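Local coordinates for Alpha/beta hydrolase fold protein (Sphaerobacter thermophilus, PDB 3R0V) that is probably a hydrolase of the alpha/beta hydrolase family and can hold D-malate in a pocket, at residues 202-213 with 229-240. Residues are numbered along the deposited sequence; the frame is centred on the assembly and turned at random.
Sequences FASISIPTLVMD and ADTIPNARYVTL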
ATOM      1  N   PHE A 202      16.838   1.007  -0.794  1.00 13.57           N
ATOM      2  CA  PHE A 202      16.106   2.118  -0.216  1.00 14.04           C
ATOM      3  C   PHE A 202      17.039   3.244   0.230  1.00 12.87           C
ATOM      4  O   PHE A 202      16.652   4.410   0.200  1.00 14.61           O
ATOM      5  CB  PHE A 202      15.180   1.651   0.918  1.00 11.96           C
ATOM      6  CG  PHE A 202      14.030   0.762   0.462  1.00 12.39           C
ATOM      7  CD1 PHE A 202      13.802   0.505  -0.891  1.00 13.72           C
ATOM      8  CD2 PHE A 202      13.160   0.212   1.398  1.00 12.99           C
ATOM      9  CE1 PHE A 202      12.741  -0.309  -1.291  1.00 15.32           C
ATOM     10  CE2 PHE A 202      12.099  -0.583   1.004  1.00 14.09           C
ATOM     11  CZ  PHE A 202      11.887  -0.844  -0.333  1.00 14.07           C
ATOM     12  N   ALA A 203      18.266   2.912   0.613  1.00 15.87           N
ATOM     13  CA  ALA A 203      19.234   3.957   0.956  1.00 18.25           C
ATOM     14  C   ALA A 203      19.573   4.833  -0.253  1.00 18.98           C
ATOM     15  O   ALA A 203      20.084   5.940  -0.089  1.00 21.41           O
ATOM     16  CB  ALA A 203      20.487   3.347   1.543  1.00 19.02           C
ATOM     17  N   SER A 204      19.251   4.347  -1.451  1.00 16.01           N
ATOM     18  CA  SER A 204      19.551   5.054  -2.697  0.54 20.37           C
ATOM     19  C   SER A 204      18.434   6.013  -3.114  1.00 19.66           C
ATOM     20  O   SER A 204      18.567   6.755  -4.097  1.00 22.16           O
ATOM     21  CB  SER A 204      19.834   4.057  -3.828  0.54 22.29           C
ATOM     22  OG  SER A 204      18.635   3.527  -4.376  0.54 21.97           O
ATOM     23  N   ILE A 205      17.326   5.993  -2.377  1.00 15.82           N
ATOM     24  CA  ILE A 205      16.232   6.903  -2.642  1.00 15.80           C
ATOM     25  C   ILE A 205      16.634   8.275  -2.120  1.00 19.03           C
ATOM     26  O   ILE A 205      16.897   8.448  -0.932  1.00 21.20           O
ATOM     27  CB  ILE A 205      14.932   6.440  -1.961  1.00 14.18           C
ATOM     28  CG1 ILE A 205      14.456   5.111  -2.564  1.00 14.79           C
ATOM     29  CG2 ILE A 205      13.851   7.511  -2.090  1.00 15.48           C
ATOM     30  CD1 ILE A 205      13.379   4.412  -1.730  1.00 15.39           C
ATOM     31  N   SER A 206      16.676   9.254  -3.009  1.00 16.80           N
ATOM     32  CA  SER A 206      17.177  10.568  -2.639  1.00 17.56           C
ATOM     33  C   SER A 206      16.081  11.611  -2.434  1.00 22.17           C
ATOM     34  O   SER A 206      16.352  12.704  -1.937  1.00 30.20           O
ATOM     35  CB  SER A 206      18.181  11.062  -3.686  1.00 25.30           C
ATOM     36  OG  SER A 206      17.577  11.102  -4.963  1.00 31.99           O
ATOM     37  N   ILE A 207      14.845  11.287  -2.798  1.00 16.13           N
ATOM     38  CA  ILE A 207      13.787  12.290  -2.727  1.00 17.63           C
ATOM     39  C   ILE A 207      13.257  12.480  -1.304  1.00 12.57           C
ATOM     40  O   ILE A 207      13.409  11.596  -0.452  1.00 17.40           O
ATOM     41  CB  ILE A 207      12.607  11.943  -3.638  1.00 20.24           C
ATOM     42  CG1 ILE A 207      12.118  10.532  -3.346  1.00 18.25           C
ATOM     43  CG2 ILE A 207      13.008  12.079  -5.108  1.00 20.48           C
ATOM     44  CD1 ILE A 207      10.707  10.247  -3.851  1.00 21.45           C
ATOM     45  N   PRO A 208      12.630  13.641  -1.046  1.00 13.76           N
ATOM     46  CA  PRO A 208      12.014  13.876   0.263  1.00 13.56           C
ATOM     47  C   PRO A 208      11.009  12.766   0.564  1.00 13.21           C
ATOM     48  O   PRO A 208      10.149  12.465  -0.261  1.00 13.21           O
ATOM     49  CB  PRO A 208      11.289  15.216   0.083  1.00 15.68           C
ATOM     50  CG  PRO A 208      12.005  15.902  -1.078  1.00 17.92           C
ATOM     51  CD  PRO A 208      12.421  14.765  -1.982  1.00 15.63           C
ATOM     52  N   THR A 209      11.124  12.183   1.752  1.00 12.71           N
ATOM     53  CA  THR A 209      10.293  11.046   2.125  1.00 12.24           C
ATOM     54  C   THR A 209       9.721  11.235   3.523  1.00 12.62           C
ATOM     55  O   THR A 209      10.366  11.794   4.414  1.00 15.20           O
ATOM     56  CB  THR A 209      11.094   9.725   2.044  1.00 13.85           C
ATOM     57  OG1 THR A 209      11.514   9.519   0.693  1.00 16.08           O
ATOM     58  CG2 THR A 209      10.242   8.525   2.457  1.00 15.13           C
ATOM     59  N   LEU A 210       8.490  10.772   3.695  1.00 11.32           N
ATOM     60  CA  LEU A 210       7.790  10.822   4.974  1.00 12.26           C
ATOM     61  C   LEU A 210       7.300   9.425   5.320  1.00 10.98           C
ATOM     62  O   LEU A 210       6.619   8.797   4.518  1.00 12.50           O
ATOM     63  CB  LEU A 210       6.612  11.779   4.861  1.00 13.37           C
ATOM     64  CG  LEU A 210       5.589  11.752   5.986  1.00 20.43           C
ATOM     65  CD1 LEU A 210       6.269  12.156   7.263  1.00 21.68           C
ATOM     66  CD2 LEU A 210       4.437  12.685   5.675  1.00 20.68           C
ATOM     67  N   VAL A 211       7.678   8.933   6.496  1.00 11.28           N
ATOM     68  CA  VAL A 211       7.271   7.611   6.940  1.00 11.95           C
ATOM     69  C   VAL A 211       6.349   7.796   8.131  1.00 12.95           C
ATOM     70  O   VAL A 211       6.721   8.454   9.104  1.00 13.45           O
ATOM     71  CB  VAL A 211       8.479   6.781   7.384  1.00 12.28           C
ATOM     72  CG1 VAL A 211       8.017   5.374   7.766  1.00 16.90           C
ATOM     73  CG2 VAL A 211       9.527   6.710   6.287  1.00 14.67           C
HETATM   74  N   MSE A 212       5.145   7.252   8.052  1.00 11.95           N
HETATM   75  CA  MSE A 212       4.146   7.465   9.097  1.00 13.69           C
HETATM   76  C   MSE A 212       3.705   6.165   9.712  1.00 13.26           C
HETATM   77  O   MSE A 212       3.612   5.146   9.036  1.00 13.66           O
HETATM   78  CB  MSE A 212       2.902   8.148   8.532  1.00 14.76           C
HETATM   79  CG  MSE A 212       3.025   9.649   8.323  1.00 18.98           C
HETATM   80 SE   MSE A 212       1.593  10.299   7.168  0.54 19.88          SE
HETATM   81  CE  MSE A 212       2.264   9.442   5.649  1.00 10.33           C
ATOM     82  N   ASP A 213       3.416   6.215  11.007  1.00 13.24           N
ATOM     83  CA  ASP A 213       2.662   5.156  11.656  1.00 14.50           C
ATOM     84  C   ASP A 213       1.556   5.787  12.479  1.00 14.59           C
ATOM     85  O   ASP A 213       1.428   7.013  12.516  1.00 15.76           O
ATOM     86  CB  ASP A 213       3.552   4.194  12.462  1.00 15.23           C
ATOM     87  CG  ASP A 213       4.333   4.875  13.571  1.00 20.02           C
ATOM     88  OD1 ASP A 213       4.108   6.071  13.849  1.00 18.16           O
ATOM     89  OD2 ASP A 213       5.191   4.191  14.183  1.00 22.41           O
ATOM     90  N   ALA A 229      13.006   5.368   8.207  1.00 11.63           N
ATOM     91  CA  ALA A 229      13.262   6.810   8.242  1.00 13.36           C
ATOM     92  C   ALA A 229      14.724   7.125   8.527  1.00 15.75           C
ATOM     93  O   ALA A 229      15.167   8.260   8.330  1.00 19.56           O
ATOM     94  CB  ALA A 229      12.352   7.494   9.255  1.00 15.13           C
ATOM     95  N   ASP A 230      15.471   6.125   8.981  1.00 13.82           N
ATOM     96  CA  ASP A 230      16.909   6.276   9.179  0.53 14.63           C
ATOM     97  C   ASP A 230      17.669   5.857   7.911  1.00 15.37           C
ATOM     98  O   ASP A 230      18.646   6.500   7.509  1.00 18.91           O
ATOM     99  CB  ASP A 230      17.360   5.451  10.392  0.53 18.15           C
ATOM    100  CG  ASP A 230      18.816   5.685  10.757  0.53 24.59           C
ATOM    101  OD1 ASP A 230      19.128   6.759  11.313  0.53 29.64           O
ATOM    102  OD2 ASP A 230      19.648   4.790  10.504  0.53 30.25           O
ATOM    103  N   THR A 231      17.212   4.779   7.281  1.00 14.25           N
ATOM    104  CA  THR A 231      17.871   4.242   6.095  1.00 13.62           C
ATOM    105  C   THR A 231      17.747   5.167   4.889  1.00 15.47           C
ATOM    106  O   THR A 231      18.699   5.357   4.123  1.00 16.46           O
ATOM    107  CB  THR A 231      17.291   2.847   5.765  1.00 12.92           C
ATOM    108  OG1 THR A 231      17.695   1.932   6.790  1.00 17.43           O
ATOM    109  CG2 THR A 231      17.783   2.344   4.417  1.00 17.66           C
ATOM    110  N   ILE A 232      16.574   5.754   4.717  1.00 13.82           N
ATOM    111  CA  ILE A 232      16.337   6.651   3.597  1.00 14.80           C
ATOM    112  C   ILE A 232      16.885   8.012   3.990  1.00 14.12           C
ATOM    113  O   ILE A 232      16.475   8.583   4.998  1.00 16.20           O
ATOM    114  CB  ILE A 232      14.840   6.713   3.261  1.00 14.61           C
ATOM    115  CG1 ILE A 232      14.350   5.319   2.862  1.00 15.51           C
ATOM    116  CG2 ILE A 232      14.591   7.724   2.155  1.00 15.06           C
ATOM    117  CD1 ILE A 232      12.850   5.193   2.736  1.00 15.62           C
ATOM    118  N   PRO A 233      17.843   8.531   3.208  1.00 15.77           N
ATOM    119  CA  PRO A 233      18.593   9.675   3.736  1.00 17.76           C
ATOM    120  C   PRO A 233      17.773  10.931   3.999  1.00 18.00           C
ATOM    121  O   PRO A 233      18.027  11.630   4.981  1.00 20.95           O
ATOM    122  CB  PRO A 233      19.673   9.923   2.671  1.00 22.93           C
ATOM    123  CG  PRO A 233      19.216   9.207   1.461  1.00 20.23           C
ATOM    124  CD  PRO A 233      18.411   8.027   1.949  1.00 15.99           C
ATOM    125  N   ASN A 234      16.794  11.226   3.160  1.00 15.97           N
ATOM    126  CA  ASN A 234      16.031  12.438   3.392  1.00 19.59           C
ATOM    127  C   ASN A 234      14.624  12.124   3.871  1.00 20.96           C
ATOM    128  O   ASN A 234      13.640  12.497   3.225  1.00 24.54           O
ATOM    129  CB  ASN A 234      16.035  13.310   2.137  1.00 20.62           C
ATOM    130  CG  ASN A 234      17.451  13.584   1.634  1.00 32.44           C
ATOM    131  OD1 ASN A 234      18.302  14.076   2.381  1.00 32.74           O
ATOM    132  ND2 ASN A 234      17.716  13.234   0.377  1.00 26.93           N
ATOM    133  N   ALA A 235      14.540  11.443   5.013  1.00 17.10           N
ATOM    134  CA  ALA A 235      13.251  10.969   5.504  1.00 13.87           C
ATOM    135  C   ALA A 235      12.946  11.420   6.913  1.00 17.66           C
ATOM    136  O   ALA A 235      13.827  11.478   7.770  1.00 20.86           O
ATOM    137  CB  ALA A 235      13.184   9.460   5.439  1.00 14.15           C
ATOM    138  N   ARG A 236      11.678  11.727   7.148  1.00 14.28           N
ATOM    139  CA  ARG A 236      11.216  11.990   8.504  1.00 15.64           C
ATOM    140  C   ARG A 236      10.206  10.945   8.929  1.00 15.06           C
ATOM    141  O   ARG A 236       9.593  10.271   8.093  1.00 15.99           O
ATOM    142  CB  ARG A 236      10.584  13.367   8.600  1.00 19.35           C
ATOM    143  CG  ARG A 236      11.577  14.509   8.467  1.00 24.59           C
ATOM    144  CD  ARG A 236      10.866  15.826   8.688  1.00 27.92           C
ATOM    145  NE  ARG A 236      11.727  16.978   8.448  1.00 31.16           N
ATOM    146  CZ  ARG A 236      11.321  18.236   8.572  1.00 34.44           C
ATOM    147  NH1 ARG A 236      10.071  18.493   8.937  1.00 27.69           N
ATOM    148  NH2 ARG A 236      12.159  19.238   8.335  1.00 38.72           N
ATOM    149  N   TYR A 237      10.025  10.834  10.238  1.00 16.03           N
ATOM    150  CA  TYR A 237       9.173   9.819  10.839  1.00 14.94           C
ATOM    151  C   TYR A 237       8.109  10.503  11.690  1.00 13.80           C
ATOM    152  O   TYR A 237       8.431  11.193  12.658  1.00 15.63           O
ATOM    153  CB  TYR A 237      10.055   8.890  11.694  1.00 15.00           C
ATOM    154  CG  TYR A 237       9.340   7.912  12.595  1.00 16.84           C
ATOM    155  CD1 TYR A 237       8.089   7.386  12.268  1.00 18.73           C
ATOM    156  CD2 TYR A 237       9.927   7.507  13.788  1.00 16.99           C
ATOM    157  CE1 TYR A 237       7.451   6.484  13.118  1.00 17.85           C
ATOM    158  CE2 TYR A 237       9.305   6.621  14.631  1.00 19.38           C
ATOM    159  CZ  TYR A 237       8.070   6.106  14.298  1.00 15.36           C
ATOM    160  OH  TYR A 237       7.458   5.215  15.158  1.00 19.16           O
ATOM    161  N   VAL A 238       6.842  10.321  11.328  1.00 11.96           N
ATOM    162  CA  VAL A 238       5.736  10.936  12.049  1.00 13.12           C
ATOM    163  C   VAL A 238       4.804   9.865  12.594  1.00 13.15           C
ATOM    164  O   VAL A 238       4.437   8.921  11.883  1.00 14.66           O
ATOM    165  CB  VAL A 238       4.918  11.885  11.133  1.00 13.97           C
ATOM    166  CG1 VAL A 238       3.685  12.433  11.856  1.00 15.58           C
ATOM    167  CG2 VAL A 238       5.784  13.017  10.626  1.00 18.98           C
ATOM    168  N   THR A 239       4.410  10.010  13.857  1.00 11.11           N
ATOM    169  CA  THR A 239       3.351   9.174  14.419  1.00 12.19           C
ATOM    170  C   THR A 239       2.065   9.991  14.441  1.00 12.08           C
ATOM    171  O   THR A 239       2.010  11.074  15.033  1.00 12.45           O
ATOM    172  CB  THR A 239       3.675   8.703  15.852  1.00 13.67           C
ATOM    173  OG1 THR A 239       4.895   7.952  15.836  1.00 15.45           O
ATOM    174  CG2 THR A 239       2.545   7.848  16.407  1.00 13.29           C
ATOM    175  N   LEU A 240       1.036   9.487  13.775  1.00 13.33           N
ATOM    176  CA  LEU A 240      -0.222  10.214  13.662  1.00 12.66           C
ATOM    177  C   LEU A 240      -0.988  10.253  14.970  1.00 13.75           C
ATOM    178  O   LEU A 240      -0.706   9.468  15.882  1.00 15.57           O
ATOM    179  CB  LEU A 240      -1.086   9.609  12.565  1.00 13.96           C
ATOM    180  CG  LEU A 240      -0.452   9.572  11.180  1.00 14.41           C
ATOM    181  CD1 LEU A 240      -1.456   8.933  10.227  1.00 17.60           C
ATOM    182  CD2 LEU A 240      -0.055  10.960  10.698  1.00 15.07           C
TER
HETATM  183  O   HOH W   1      15.869  10.554   0.578  1.00 22.28           O
HETATM  184  O   HOH W   2       4.886   5.380  16.857  1.00 23.98           O
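From Thr209 N bonded to Asn234 O through to Leu240 N bonded to Asp213 O, six backbone hydrogen bonds join strands 209-213 and 235-239, whose axes approach to 4.7 Å and diverge by 23°, a parallel pair. With helix 219-231 they form a beta-alpha-beta unit at one end of the alpha/beta hydrolase sheet, 235-239 being its outermost strand on this side; strand 111-117 bonds the other edge of 209-213. On the face bearing Leu210, Leu210 CD1 packs 3.5 Å from Val238 CG2, the Met212 and Val238 side chains run side by side, and helix 249-260 covers Leu210 and Leu240. Helix 219-231 covers the other face, Ala229 CB meeting Val211 CG2 at 4.2 Å. Before the strands, Ile232 CG2 lies 3.9 Å from both Thr209 OG1 and Ile205 O, the two side chains of Ile232 and Thr209 crossing nearly perpendicularly. Asn234 ND2 donates to Ser206 O at 2.7 Å, from above that carbonyl's plane, while one water accepts from Asn234 N and donates to Ile205 O and Ile207 O. At the C-terminal end, Asp213 CG sits between its backbone N and carbonyl carbon (chi1 60°), which turns the carboxylate across the neighbouring strand. Its plane stands 66° from the Tyr237 ring, and Tyr237 OH, tilted out of the carboxylate plane, donates to the syn side of Asp213 OD2 at 2.7 Å, where a second water also donates, bridging to Thr239 OG1.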